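Local atomic coordinates of microcin B17-processing protein McbB (Escherichia coli str. K-12 substr. MG1655, PDB entry 6GRH), a protein that is needed to process the inactive microcin B17 precursor McbA into the active peptide antibiotic, and carries a zinc ion bound by four cysteines. Residues L28-Y32 / I33-D37. Residues are numbered along the deposited sequence; the frame is centred on the assembly and turned at random. Where two conformers were deposited one is given.
With EDO (1,2-ethanediol), chain J.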
loop_
_atom_site.group_PDB
_atom_site.type_symbol
_atom_site.label_atom_id
_atom_site.label_comp_id
_atom_site.label_asym_id
_atom_site.label_seq_id
_atom_site.Cartn_x
_atom_site.Cartn_y
_atom_site.Cartn_z
ATOM N N LEU B 28 29.953 16.259 -36.512
ATOM C CA LEU B 28 28.679 16.329 -35.788
ATOM C C LEU B 28 28.912 16.207 -34.278
ATOM O O LEU B 28 29.666 15.342 -33.832
ATOM C CB LEU B 28 27.708 15.238 -36.236
ATOM C CG LEU B 28 27.336 15.105 -37.712
ATOM C CD1 LEU B 28 26.273 14.030 -37.874
ATOM C CD2 LEU B 28 26.828 16.398 -38.323
ATOM N N LEU B 29 28.245 17.099 -33.546
ATOM C CA LEU B 29 28.147 17.098 -32.104
ATOM C C LEU B 29 26.812 16.444 -31.778
ATOM O O LEU B 29 25.800 16.836 -32.348
ATOM C CB LEU B 29 28.134 18.540 -31.583
ATOM C CG LEU B 29 27.816 18.730 -30.099
ATOM C CD1 LEU B 29 28.880 18.087 -29.252
ATOM C CD2 LEU B 29 27.606 20.170 -29.696
ATOM N N ILE B 30 26.819 15.470 -30.882
ATOM C CA ILE B 30 25.594 14.852 -30.392
ATOM C C ILE B 30 25.635 14.833 -28.877
ATOM O O ILE B 30 26.523 14.224 -28.282
ATOM C CB ILE B 30 25.432 13.413 -30.909
ATOM C CG1 ILE B 30 25.614 13.367 -32.431
ATOM C CG2 ILE B 30 24.071 12.865 -30.507
ATOM C CD1 ILE B 30 25.895 11.981 -32.964
ATOM N N THR B 31 24.644 15.478 -28.260
ATOM C CA THR B 31 24.481 15.452 -26.826
ATOM C C THR B 31 23.125 14.855 -26.465
ATOM O O THR B 31 22.344 14.481 -27.335
ATOM C CB THR B 31 24.586 16.861 -26.233
ATOM O OG1 THR B 31 23.351 17.575 -26.397
ATOM C CG2 THR B 31 25.725 17.659 -26.920
ATOM N N TYR B 32 22.830 14.819 -25.174
ATOM C CA TYR B 32 21.489 14.432 -24.724
ATOM C C TYR B 32 20.375 15.417 -25.107
ATOM O O TYR B 32 19.204 15.035 -25.216
ATOM C CB TYR B 32 21.518 14.237 -23.214
ATOM C CG TYR B 32 22.182 12.967 -22.729
ATOM C CD1 TYR B 32 22.586 11.951 -23.597
ATOM C CD2 TYR B 32 22.354 12.757 -21.385
ATOM C CE1 TYR B 32 23.165 10.785 -23.127
ATOM C CE2 TYR B 32 22.947 11.595 -20.907
ATOM C CZ TYR B 32 23.337 10.616 -21.789
ATOM O OH TYR B 32 23.894 9.465 -21.313
ATOM N N ILE B 33 20.749 16.667 -25.330
ATOM C CA ILE B 33 19.846 17.763 -25.615
ATOM C C ILE B 33 19.702 18.027 -27.111
ATOM O O ILE B 33 18.603 18.294 -27.576
ATOM C CB ILE B 33 20.349 19.050 -24.925
ATOM C CG1 ILE B 33 20.521 18.816 -23.423
ATOM C CG2 ILE B 33 19.472 20.263 -25.223
ATOM C CD1 ILE B 33 19.277 18.375 -22.709
ATOM N N SER B 34 20.801 17.992 -27.857
ATOM C CA SER B 34 20.747 18.398 -29.240
ATOM C C SER B 34 21.782 17.720 -30.105
ATOM O O SER B 34 22.654 17.020 -29.622
ATOM C CB SER B 34 20.913 19.928 -29.342
ATOM O OG SER B 34 22.240 20.308 -28.946
ATOM N N SER B 35 21.664 17.956 -31.406
ATOM C CA SER B 35 22.684 17.573 -32.349
ATOM C C SER B 35 22.991 18.772 -33.251
ATOM O O SER B 35 22.086 19.508 -33.625
ATOM C CB SER B 35 22.238 16.367 -33.160
ATOM O OG SER B 35 23.331 15.851 -33.887
ATOM N N VAL B 36 24.275 18.961 -33.571
ATOM C CA VAL B 36 24.732 20.135 -34.337
ATOM C C VAL B 36 25.715 19.692 -35.412
ATOM O O VAL B 36 26.640 18.942 -35.139
ATOM C CB VAL B 36 25.367 21.209 -33.422
ATOM C CG1 VAL B 36 25.735 22.466 -34.216
ATOM C CG2 VAL B 36 24.423 21.590 -32.287
ATOM N N ASP B 37 25.470 20.142 -36.646
ATOM C CA ASP B 37 26.441 20.004 -37.725
ATOM C C ASP B 37 27.464 21.143 -37.527
ATOM O O ASP B 37 27.143 22.295 -37.751
ATOM C CB ASP B 37 25.722 20.086 -39.081
ATOM C CG ASP B 37 26.620 19.736 -40.275
ATOM O OD1 ASP B 37 27.786 19.311 -40.094
ATOM O OD2 ASP B 37 26.152 19.889 -41.430
HETATM C C1 EDO J . 26.791 8.667 -19.201
HETATM O O1 EDO J . 25.702 9.489 -18.773
HETATM C C2 EDO J . 26.328 7.871 -20.409
HETATM O O2 EDO J . 27.207 6.777 -20.665
#
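T31 OG1 is gripped from three directions at the turn of a β-hairpin. It accepts the backbone N-H of I33 and that of S34. The S34 N to T31 OG1 bond is the straighter, 3.0 Å long with 163° at the hydrogen; the I33 bond is more bent. The same hydroxyl donates its own proton to T83 O. A chi1 of 80° sets OG1 between the backbone N and the carbonyl carbon of T31, where it reaches over the turn; this is an ST turn. S34 OG also bonds T83 O. The T31 N to S34 O bond, 2.9 Å, closes the two-residue turn Y32-I33.

Further along, L29 and V36 form a hydrogen-bonded antiparallel pair. L29 N to V36 O and V36 N to L29 O are both hydrogen bonds of 2.9 Å. In one of the two deposited conformers of S35, L29 O takes a second donor, S35 OG, at 3.1 Å. That hydroxyl is tilted 27° from the carbonyl plane. I30 CG1 lies 3.7 Å from S35 OG in this conformer. Farther from the turn, L28 CD2 reaches D37 OD1 at 3.5 Å, while D37 OD2 bonds Y225 OH of the second subunit. Y32 OH is hydrogen-bonded, 3.1 Å, to O1 of an ethanediol that probably came from the crystallisation liquor.

The hairpin joins strands 26-31 and 34-38. L28 and I30 pair with strand 13-23, and L29 packs on F18 and V85. Beyond the other strand, S34 to D37 pair antiparallel with a strand of another protein, which carries the sheet across the interface.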